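Local coordinates for minor capsid protein (Cafeteriavirus-dependent mavirus, PDB 6G42) that probably forms the pentameric penton at the fivefold vertices of the virophage capsid, through a single jelly-roll fold, at residues Y28-S33 / L289-Q294; K60-L65 / Q246-I251; S139-I144 / V187-A192; T199-I204 / F277-Y282. One frame throughout, in Å; residues are numbered along the deposited sequence. Where two conformers were deposited one is given.

Contact 1 (Y28-S33 / L289-Q294); sequences YKRPVS and LTLLPQ
Val-32 meets Leu-289 and Leu-291 with one methyl, CG2. The first torsion of Val-32 (170°) sets CG1 anti to the backbone N and leaves CG2 facing the two leucines. On one leucine, CG2 lies 3.8 Å from CG of Leu-289. On the other, it lies 3.8 Å from CD2 of Leu-291, and the Val-32 and Leu-291 side chains cross at about a right angle. These three buried residues form the apolar part of the contact. Phe-277 and Ile-297 extend it into the neighbouring strands.

Thr-290 turns its methyl to the backbone instead: CG2 lies 3.7 Å from Lys-29 O. Arg-30 contributes mainly its backbone, and its side chain leads away to the carbonyl of Leu-21.

Two main-chain bonds join the backbones. Leu-291 N donates to Arg-30 O at 3.1 Å. Val-32 N donates to Leu-289 O at 2.8 Å. Both donors approach nearly head-on to the carbonyl. A water adds a further link: it accepts from Arg-30 N at 2.8 Å and donates to Leu-291 O at 3.1 Å.

Pro-31 and Thr-290 thus make a single beta bridge between two connecting segments that run 105° apart. It joins the lead-in to strand 33-37 to the link between strands 286-288 and 296-305, as part of the jelly-roll fold.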
# COMPACT_ATOMS: atom_id res chain seq x y z
N TYR C 28 8.91 -10.28 36.80
CA TYR C 28 10.35 -10.38 37.05
C TYR C 28 11.16 -9.48 36.12
O TYR C 28 12.28 -9.11 36.45
CB TYR C 28 10.83 -11.83 36.95
CG TYR C 28 10.11 -12.83 37.86
CD1 TYR C 28 9.31 -12.40 38.94
CD2 TYR C 28 10.26 -14.21 37.67
CE1 TYR C 28 8.67 -13.31 39.77
CE2 TYR C 28 9.62 -15.12 38.50
CZ TYR C 28 8.83 -14.67 39.55
OH TYR C 28 8.19 -15.56 40.38
N LYS C 29 10.58 -9.15 34.97
CA LYS C 29 11.20 -8.28 33.97
C LYS C 29 12.54 -8.83 33.49
O LYS C 29 13.54 -8.10 33.46
CB LYS C 29 11.32 -6.84 34.49
CG LYS C 29 10.00 -6.28 35.00
CD LYS C 29 9.83 -4.80 34.68
CE LYS C 29 8.48 -4.28 35.15
NZ LYS C 29 7.42 -4.40 34.11
N ARG C 30 12.55 -10.11 33.13
CA ARG C 30 13.74 -10.77 32.61
C ARG C 30 14.03 -10.24 31.21
O ARG C 30 13.16 -10.31 30.34
CB ARG C 30 13.57 -12.29 32.56
CG ARG C 30 14.84 -13.03 32.13
CD ARG C 30 14.72 -14.55 32.24
NE ARG C 30 14.31 -14.97 33.58
CZ ARG C 30 15.10 -15.05 34.65
NH1 ARG C 30 16.39 -14.74 34.58
NH2 ARG C 30 14.58 -15.45 35.81
N PRO C 31 15.24 -9.69 30.98
CA PRO C 31 15.55 -9.19 29.64
C PRO C 31 15.53 -10.27 28.56
O PRO C 31 15.87 -11.43 28.82
CB PRO C 31 16.98 -8.63 29.80
CG PRO C 31 17.10 -8.30 31.23
CD PRO C 31 16.31 -9.36 31.94
N VAL C 32 15.10 -9.88 27.36
CA VAL C 32 15.15 -10.76 26.19
C VAL C 32 16.62 -10.89 25.80
O VAL C 32 17.23 -9.92 25.35
CB VAL C 32 14.34 -10.20 25.01
CG1 VAL C 32 14.61 -10.98 23.74
CG2 VAL C 32 12.85 -10.22 25.33
N SER C 33 17.17 -12.08 25.98
CA SER C 33 18.57 -12.33 25.73
C SER C 33 18.81 -13.78 25.30
O SER C 33 18.06 -14.67 25.69
CB SER C 33 19.37 -12.03 27.00
OG SER C 33 20.75 -11.98 26.72
N LEU C 289 14.02 -4.82 26.53
CA LEU C 289 12.79 -5.52 26.18
C LEU C 289 12.64 -6.73 27.12
O LEU C 289 13.57 -7.54 27.24
CB LEU C 289 12.82 -5.99 24.72
CG LEU C 289 11.60 -6.77 24.21
CD1 LEU C 289 10.36 -5.90 24.21
CD2 LEU C 289 11.88 -7.32 22.81
N THR C 290 11.48 -6.86 27.76
CA THR C 290 11.27 -7.90 28.77
C THR C 290 10.28 -8.97 28.33
O THR C 290 9.41 -8.71 27.50
CB THR C 290 10.84 -7.30 30.13
OG1 THR C 290 9.57 -6.65 30.00
CG2 THR C 290 11.87 -6.30 30.64
N LEU C 291 10.42 -10.17 28.88
CA LEU C 291 9.57 -11.32 28.56
C LEU C 291 8.23 -11.30 29.32
O LEU C 291 8.15 -10.84 30.46
CB LEU C 291 10.29 -12.63 28.89
CG LEU C 291 11.56 -12.96 28.09
CD1 LEU C 291 12.35 -14.08 28.74
CD2 LEU C 291 11.20 -13.33 26.66
N LEU C 292 7.20 -11.80 28.64
CA LEU C 292 5.97 -12.26 29.28
C LEU C 292 6.05 -13.79 29.37
O LEU C 292 6.93 -14.39 28.76
CB LEU C 292 4.74 -11.84 28.46
CG LEU C 292 4.58 -10.35 28.18
CD1 LEU C 292 3.41 -10.10 27.24
CD2 LEU C 292 4.40 -9.57 29.47
N PRO C 293 5.14 -14.42 30.13
CA PRO C 293 5.08 -15.89 30.10
C PRO C 293 4.78 -16.48 28.72
O PRO C 293 5.24 -17.59 28.41
CB PRO C 293 3.95 -16.21 31.09
CG PRO C 293 3.94 -15.06 32.03
CD PRO C 293 4.28 -13.86 31.20
N GLN C 294 4.05 -15.72 27.89
CA GLN C 294 3.56 -16.17 26.58
C GLN C 294 4.46 -15.75 25.41
O GLN C 294 4.16 -16.05 24.26
CB GLN C 294 2.14 -15.63 26.36
CG GLN C 294 1.17 -15.88 27.51
CD GLN C 294 1.22 -14.82 28.62
OE1 GLN C 294 2.16 -14.02 28.69
NE2 GLN C 294 0.22 -14.82 29.49
O HOH W 1 9.96 -11.08 33.00

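Contact 2 (K60-L65 / Q246-I251)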
# COMPACT_ATOMS: atom_id res chain seq x y z
N LYS C 60 4.07 -11.62 21.09
CA LYS C 60 3.44 -11.45 22.40
C LYS C 60 4.38 -10.83 23.44
O LYS C 60 4.91 -11.49 24.34
CB LYS C 60 2.80 -12.75 22.91
CG LYS C 60 1.93 -13.38 21.85
CD LYS C 60 1.16 -14.56 22.39
CE LYS C 60 0.58 -15.36 21.24
NZ LYS C 60 -0.32 -16.42 21.76
N ILE C 61 4.55 -9.52 23.27
CA ILE C 61 5.27 -8.66 24.21
C ILE C 61 4.38 -7.49 24.60
O ILE C 61 3.32 -7.29 24.01
CB ILE C 61 6.55 -8.09 23.57
CG1 ILE C 61 6.19 -7.23 22.35
CG2 ILE C 61 7.48 -9.22 23.18
CD1 ILE C 61 7.32 -6.34 21.91
N ARG C 62 4.84 -6.72 25.59
CA ARG C 62 4.12 -5.52 26.04
C ARG C 62 5.01 -4.29 25.89
O ARG C 62 6.21 -4.35 26.16
CB ARG C 62 3.68 -5.66 27.49
CG ARG C 62 2.46 -4.82 27.82
CD ARG C 62 2.25 -4.67 29.31
NE ARG C 62 0.97 -4.03 29.60
CZ ARG C 62 0.59 -3.60 30.80
NH1 ARG C 62 1.38 -3.73 31.87
NH2 ARG C 62 -0.61 -3.02 30.95
N LEU C 63 4.42 -3.18 25.44
CA LEU C 63 5.14 -1.92 25.28
C LEU C 63 4.34 -0.76 25.88
O LEU C 63 3.11 -0.75 25.80
CB LEU C 63 5.43 -1.65 23.80
CG LEU C 63 6.41 -2.59 23.09
CD1 LEU C 63 6.43 -2.26 21.60
CD2 LEU C 63 7.82 -2.50 23.66
N PRO C 64 5.04 0.23 26.48
CA PRO C 64 4.34 1.40 26.99
C PRO C 64 3.88 2.35 25.89
O PRO C 64 4.52 2.44 24.84
CB PRO C 64 5.38 2.07 27.89
CG PRO C 64 6.70 1.62 27.36
CD PRO C 64 6.47 0.23 26.85
N LEU C 65 2.77 3.03 26.16
CA LEU C 65 2.18 3.99 25.23
C LEU C 65 2.49 5.46 25.55
O LEU C 65 2.41 6.31 24.67
CB LEU C 65 0.66 3.78 25.20
CG LEU C 65 0.12 2.37 24.96
CD1 LEU C 65 -1.36 2.43 24.62
CD2 LEU C 65 0.87 1.63 23.86
N GLN C 246 -2.96 -0.26 21.44
CA GLN C 246 -2.60 -1.61 21.85
C GLN C 246 -1.24 -1.61 22.54
O GLN C 246 -0.22 -1.34 21.91
CB GLN C 246 -2.54 -2.55 20.65
CG GLN C 246 -3.88 -3.10 20.19
CD GLN C 246 -3.71 -4.28 19.24
OE1 GLN C 246 -3.37 -4.11 18.07
NE2 GLN C 246 -3.94 -5.49 19.75
N ASP C 247 -1.25 -1.89 23.84
CA ASP C 247 -0.01 -2.12 24.60
C ASP C 247 0.62 -3.48 24.28
O ASP C 247 1.85 -3.60 24.25
CB ASP C 247 -0.17 -1.91 26.12
CG ASP C 247 -1.41 -2.59 26.72
OD1 ASP C 247 -2.44 -2.74 26.02
OD2 ASP C 247 -1.36 -2.95 27.91
N TYR C 248 -0.20 -4.50 24.03
CA TYR C 248 0.29 -5.82 23.66
C TYR C 248 0.45 -5.94 22.15
O TYR C 248 -0.51 -5.71 21.40
CB TYR C 248 -0.63 -6.92 24.19
CG TYR C 248 -0.65 -7.01 25.70
CD1 TYR C 248 -1.45 -6.16 26.45
CD2 TYR C 248 0.13 -7.96 26.37
CE1 TYR C 248 -1.48 -6.23 27.83
CE2 TYR C 248 0.11 -8.04 27.76
CZ TYR C 248 -0.70 -7.17 28.49
OH TYR C 248 -0.75 -7.22 29.86
N ASN C 249 1.65 -6.31 21.71
CA ASN C 249 2.00 -6.30 20.29
C ASN C 249 2.71 -7.58 19.84
O ASN C 249 3.22 -8.37 20.64
CB ASN C 249 2.90 -5.09 19.97
CG ASN C 249 2.17 -3.77 20.14
OD1 ASN C 249 1.37 -3.38 19.29
ND2 ASN C 249 2.44 -3.07 21.23
N SER C 250 2.71 -7.76 18.52
CA SER C 250 3.43 -8.82 17.84
C SER C 250 4.18 -8.09 16.73
O SER C 250 3.57 -7.61 15.78
CB SER C 250 2.45 -9.84 17.27
OG SER C 250 3.11 -10.89 16.59
N ILE C 251 5.50 -7.97 16.88
CA ILE C 251 6.31 -7.11 16.02
C ILE C 251 7.18 -7.93 15.08
O ILE C 251 8.15 -8.55 15.51
CB ILE C 251 7.16 -6.14 16.85
CG1 ILE C 251 6.24 -5.21 17.65
CG2 ILE C 251 8.08 -5.32 15.94
CD1 ILE C 251 6.94 -4.32 18.66
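Ile-61, Leu-63 and Ile-251 make the closely packed side of the contact. CD1 of Leu-63 reaches CD1 of Ile-251 tip to tip at 3.6 Å. CD1 of Ile-61 comes to the same Ile-251 methyl, and the two isoleucine side chains cross at about a right angle. The antiparallel backbone beside them is bonded by Asn-249 N to Ile-61 O (3.0 Å) and Ile-61 N to Asn-249 O (3.2 Å). Lys-60 and Ile-61 both face Asn-249, a G1 beta bulge.

The looser side is that of Arg-62, which is partly exposed, though Tyr-248 and Asp-247 beside it are buried. CG of Arg-62 sits over the centre of the Tyr-248 ring, 3.9 Å from the centroid, in a CH-pi contact. From there the extended chain carries the guanidinium to Asp-247. NE and NH2 both grip OD2, each at 3.1 Å, in a side-on salt bridge. The carboxylate plane is turned 53° from the guanidinium. Tyr-104 adds a cation-pi contact to Arg-62.

The pair sits at the ends of strands 49-62 and 248-264, neighbours in the four-stranded sheet. Strand 201-207 covers the apolar side through Ile-201 and Ile-204, and Arg-163 of the second subunit packs on Arg-62 and Tyr-248.

Contact 3 (S139-I144 / V187-A192); sequences SKKFEI and VETQDA
Ile-144 and Glu-188 form the antiparallel hydrogen-bonded pair that anchors this contact. Ile-144 N donates to Glu-188 O at 2.9 Å, and Glu-188 N returns a bond to Ile-144 O at 3.0 Å. The next pair, Glu-143 with Thr-189, is non-hydrogen-bonded. Strands 141-144 and 187-189 run at 148° to each other. Past Thr-189 the backbone pairing weakens: Gln-190 N to Phe-142 O is a weak bond of 3.4 Å.

A side chain then takes over from the main chain. Gln-190 is extended beyond CG and lies alongside Phe-142, pointing the same way. Its OE1 accepts from Phe-142 N at 2.9 Å, with the donor tilted 29° from the amide carbonyl plane. The same oxygen sits at the edge of the Phe-142 ring, 3.6 Å from CD1. The ring and amide planes are 66° apart. Thr-194 holds the other end of the amide through NE2.

On the face of Glu-143 and Thr-189 the contacts are van der Waals. CG of Glu-143 lies 3.9 Å from both CB and OG1 of Thr-189, while its carboxylate binds Asn-136. The extended chain of Lys-141 runs along the backbone of residues 190-192, with CD 3.5 Å from Gln-190 O.

The buried Gln-190 amide thus has partners at both ends. Its carbonyl stands in for a main-chain acceptor at Phe-142, so the edge of the small sheet stays bonded where strand 187-189 ends.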
# COMPACT_ATOMS: atom_id res chain seq x y z
N SER C 139 -12.00 5.79 17.03
CA SER C 139 -11.32 6.68 16.06
C SER C 139 -9.84 6.95 16.34
O SER C 139 -9.17 7.58 15.51
CB SER C 139 -12.06 8.01 15.99
OG SER C 139 -11.84 8.77 17.17
N LYS C 140 -9.34 6.51 17.49
CA LYS C 140 -7.97 6.83 17.97
C LYS C 140 -7.66 8.34 18.11
O LYS C 140 -6.50 8.76 18.06
CB LYS C 140 -6.91 6.11 17.13
CG LYS C 140 -6.93 4.59 17.27
CD LYS C 140 -7.52 3.89 16.06
CE LYS C 140 -6.54 3.85 14.90
NZ LYS C 140 -7.09 3.11 13.72
N LYS C 141 -8.72 9.14 18.31
CA LYS C 141 -8.64 10.59 18.42
C LYS C 141 -9.25 11.03 19.73
O LYS C 141 -10.23 10.44 20.19
CB LYS C 141 -9.41 11.25 17.28
CG LYS C 141 -8.79 11.06 15.91
CD LYS C 141 -9.80 11.39 14.82
CE LYS C 141 -9.13 11.48 13.46
NZ LYS C 141 -10.08 11.97 12.43
N PHE C 142 -8.66 12.06 20.34
CA PHE C 142 -9.18 12.63 21.58
C PHE C 142 -10.31 13.61 21.27
O PHE C 142 -10.27 14.32 20.26
CB PHE C 142 -8.07 13.32 22.37
CG PHE C 142 -7.05 12.36 22.93
CD1 PHE C 142 -5.99 11.93 22.15
CD2 PHE C 142 -7.16 11.90 24.24
CE1 PHE C 142 -5.05 11.04 22.67
CE2 PHE C 142 -6.22 11.01 24.76
CZ PHE C 142 -5.16 10.59 23.97
N GLU C 143 -11.31 13.63 22.16
CA GLU C 143 -12.52 14.44 21.99
C GLU C 143 -12.75 15.34 23.21
O GLU C 143 -12.42 14.96 24.33
CB GLU C 143 -13.75 13.55 21.81
CG GLU C 143 -13.68 12.61 20.62
CD GLU C 143 -14.95 11.80 20.46
OE1 GLU C 143 -15.42 11.21 21.45
OE2 GLU C 143 -15.47 11.74 19.33
N ILE C 144 -13.32 16.51 22.96
CA ILE C 144 -13.76 17.43 24.02
C ILE C 144 -15.27 17.58 23.88
O ILE C 144 -15.76 17.99 22.82
CB ILE C 144 -13.06 18.80 23.92
CG1 ILE C 144 -11.57 18.66 24.24
CG2 ILE C 144 -13.68 19.81 24.90
CD1 ILE C 144 -10.71 19.77 23.68
N VAL C 187 -19.86 17.82 20.70
CA VAL C 187 -18.71 16.92 20.70
C VAL C 187 -17.76 17.34 19.58
O VAL C 187 -18.08 17.17 18.40
CB VAL C 187 -19.16 15.45 20.52
CG1 VAL C 187 -17.97 14.49 20.51
CG2 VAL C 187 -20.15 15.05 21.61
N GLU C 188 -16.61 17.89 19.95
CA GLU C 188 -15.55 18.27 19.00
C GLU C 188 -14.37 17.29 19.10
O GLU C 188 -13.94 16.93 20.19
CB GLU C 188 -15.05 19.70 19.27
CG GLU C 188 -16.01 20.80 18.82
CD GLU C 188 -15.94 21.12 17.33
OE1 GLU C 188 -15.28 20.39 16.56
OE2 GLU C 188 -16.55 22.13 16.93
N THR C 189 -13.87 16.87 17.94
CA THR C 189 -12.81 15.85 17.84
C THR C 189 -11.63 16.38 17.02
O THR C 189 -11.77 17.32 16.25
CB THR C 189 -13.35 14.52 17.25
OG1 THR C 189 -12.30 13.56 17.15
CG2 THR C 189 -13.98 14.72 15.87
N GLN C 190 -10.47 15.75 17.22
CA GLN C 190 -9.26 16.05 16.44
C GLN C 190 -9.50 15.79 14.95
O GLN C 190 -10.22 14.85 14.60
CB GLN C 190 -8.11 15.13 16.90
CG GLN C 190 -7.49 15.47 18.25
CD GLN C 190 -6.35 14.53 18.63
OE1 GLN C 190 -6.57 13.34 18.88
NE2 GLN C 190 -5.12 15.05 18.67
N ASP C 191 -8.91 16.61 14.08
CA ASP C 191 -8.98 16.34 12.63
C ASP C 191 -8.00 15.24 12.14
O ASP C 191 -8.07 14.82 10.99
CB ASP C 191 -8.90 17.65 11.78
CG ASP C 191 -7.52 18.34 11.80
OD1 ASP C 191 -6.48 17.69 11.54
OD2 ASP C 191 -7.49 19.57 12.01
N ALA C 192 -7.11 14.78 13.03
CA ALA C 192 -6.12 13.74 12.72
C ALA C 192 -5.58 13.07 13.98
O ALA C 192 -5.52 13.68 15.05
CB ALA C 192 -4.97 14.33 11.93

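Contact 4 (T199-I204 / F277-Y282); sequences TPISHI and FTIYDY
The first torsion of Tyr-282 (-81°) sets CG anti to the carbonyl carbon and swings the ring across the backbone of segment 199-204. There it meets Ser-202, whose OG is anti to the backbone N. CB of Ser-202 stands over the centre of the ring, 3.5 Å from the centroid, in a CH-pi contact. At the ring edge, CD2 of Tyr-282 lies 3.5 Å from Thr-199 O. The backbone at the foot of the ring is held as well: Tyr-282 N donates to Pro-200 O at 2.9 Å.

Ser-202 and His-203 both face Tyr-280, which makes a classic beta bulge in the pairing of strands 201-207 and 272-281 of the jelly roll. Tyr-280 O takes two bonds there, from Ser-202 N at 3.1 Å and from His-203 N at 3.3 Å. Only the Ser-202 donor lies in the carbonyl plane. Tyr-280 N donates in turn to His-203 O at 3.0 Å.

Inside the sandwich, Ile-201 and Ile-279 cross obliquely, their CG2 methyls 3.8 Å apart. Ile-204 CG2 lies loosely at the edge of the Phe-277 ring, 4.4 Å from CD2.

Asp-281 OD2 binds Lys-67 and Tyr-102, and its OD1 accepts from His-287. Ser-202 OG shares a hydrogen bond with His-203 ND1 and also bonds Lys-239 and Gln-298 of the third subunit. His-59 of that same subunit stacks on the Tyr-282 ring.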
# COMPACT_ATOMS: atom_id res chain seq x y z
N THR C 199 3.70 8.53 21.96
CA THR C 199 4.54 7.35 22.21
C THR C 199 5.97 7.73 22.60
O THR C 199 6.63 8.51 21.90
CB THR C 199 4.56 6.36 21.02
OG1 THR C 199 5.42 5.26 21.34
CG2 THR C 199 5.05 7.00 19.71
N PRO C 200 6.46 7.18 23.73
CA PRO C 200 7.84 7.43 24.13
C PRO C 200 8.85 6.55 23.39
O PRO C 200 10.05 6.78 23.53
CB PRO C 200 7.83 7.08 25.61
CG PRO C 200 6.86 5.96 25.69
CD PRO C 200 5.80 6.27 24.68
N ILE C 201 8.37 5.56 22.63
CA ILE C 201 9.24 4.55 22.03
C ILE C 201 9.66 4.97 20.63
O ILE C 201 8.82 5.20 19.75
CB ILE C 201 8.53 3.18 22.00
CG1 ILE C 201 8.12 2.82 23.43
CG2 ILE C 201 9.45 2.11 21.39
CD1 ILE C 201 7.42 1.49 23.58
N SER C 202 10.98 5.03 20.43
CA SER C 202 11.59 5.45 19.17
C SER C 202 12.10 4.26 18.35
O SER C 202 11.62 4.03 17.24
CB SER C 202 12.74 6.41 19.44
OG SER C 202 13.52 6.63 18.28
N HIS C 203 13.06 3.53 18.91
CA HIS C 203 13.74 2.42 18.23
C HIS C 203 13.78 1.18 19.12
O HIS C 203 13.67 1.29 20.34
CB HIS C 203 15.18 2.82 17.88
CG HIS C 203 15.31 3.57 16.58
ND1 HIS C 203 15.26 4.94 16.50
CD2 HIS C 203 15.54 3.12 15.32
CE1 HIS C 203 15.43 5.31 15.24
NE2 HIS C 203 15.60 4.23 14.51
N ILE C 204 13.93 0.01 18.49
CA ILE C 204 14.18 -1.26 19.18
C ILE C 204 15.40 -1.85 18.48
O ILE C 204 15.42 -2.00 17.26
CB ILE C 204 13.00 -2.26 19.06
CG1 ILE C 204 11.76 -1.71 19.79
CG2 ILE C 204 13.39 -3.62 19.63
CD1 ILE C 204 10.49 -2.48 19.52
N PHE C 277 17.83 -7.70 23.22
CA PHE C 277 16.94 -6.68 22.67
C PHE C 277 16.76 -5.52 23.65
O PHE C 277 16.49 -5.72 24.84
CB PHE C 277 15.57 -7.30 22.33
CG PHE C 277 15.58 -8.14 21.07
CD1 PHE C 277 16.13 -9.43 21.08
CD2 PHE C 277 15.06 -7.65 19.88
CE1 PHE C 277 16.14 -10.20 19.92
CE2 PHE C 277 15.07 -8.42 18.73
CZ PHE C 277 15.61 -9.69 18.74
N THR C 278 16.90 -4.30 23.13
CA THR C 278 16.89 -3.09 23.93
C THR C 278 16.00 -2.05 23.26
O THR C 278 16.04 -1.89 22.04
CB THR C 278 18.31 -2.50 24.03
OG1 THR C 278 19.25 -3.53 24.35
CG2 THR C 278 18.37 -1.45 25.11
N ILE C 279 15.23 -1.34 24.08
CA ILE C 279 14.32 -0.30 23.62
C ILE C 279 14.95 1.05 23.93
O ILE C 279 15.34 1.29 25.07
CB ILE C 279 12.94 -0.39 24.33
CG1 ILE C 279 12.32 -1.79 24.16
CG2 ILE C 279 11.97 0.65 23.78
CD1 ILE C 279 11.26 -2.10 25.20
N TYR C 280 15.04 1.92 22.92
CA TYR C 280 15.44 3.33 23.11
C TYR C 280 14.21 4.22 23.07
O TYR C 280 13.44 4.16 22.12
CB TYR C 280 16.42 3.76 22.02
CG TYR C 280 17.83 3.30 22.27
CD1 TYR C 280 18.21 1.99 21.99
CD2 TYR C 280 18.77 4.16 22.83
CE1 TYR C 280 19.50 1.56 22.24
CE2 TYR C 280 20.06 3.73 23.09
CZ TYR C 280 20.43 2.43 22.79
OH TYR C 280 21.72 2.01 23.04
N ASP C 281 14.04 5.05 24.10
CA ASP C 281 12.99 6.08 24.09
C ASP C 281 13.47 7.33 23.34
O ASP C 281 14.64 7.44 22.98
CB ASP C 281 12.57 6.44 25.52
CG ASP C 281 11.73 5.35 26.20
OD1 ASP C 281 11.60 4.24 25.66
OD2 ASP C 281 11.20 5.62 27.30
N TYR C 282 12.55 8.27 23.10
CA TYR C 282 12.88 9.53 22.41
C TYR C 282 13.80 10.46 23.20
O TYR C 282 14.58 11.19 22.60
CB TYR C 282 11.61 10.28 21.97
CG TYR C 282 11.05 9.72 20.68
CD1 TYR C 282 11.71 9.94 19.48
CD2 TYR C 282 9.89 8.97 20.67
CE1 TYR C 282 11.22 9.42 18.30
CE2 TYR C 282 9.39 8.44 19.48
CZ TYR C 282 10.06 8.67 18.30
OH TYR C 282 9.57 8.15 17.13

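Overall arrangement
From the N terminus, segment 28-33 opens the longest loop, which contact 1 closes only at 289-294. The other three contacts lie within it. Contact 2 opens at 60-65 and closes at 246-251. Within that span, contact 3 closes a short loop between 139-144 and 187-192. Contact 4 opens afterwards at 199-204 and closes at 277-282, so contacts 2 and 4 cross along the chain. Contact 2 lies in one sheet of the jelly roll and contact 4 in the other. They touch, with contact 1 against both, and so pack the two sheets together. Contact 3 stands apart in a second lobe, its centre about 35 Å from that of contact 1. Contacts 3 and 4 both reach the third subunit.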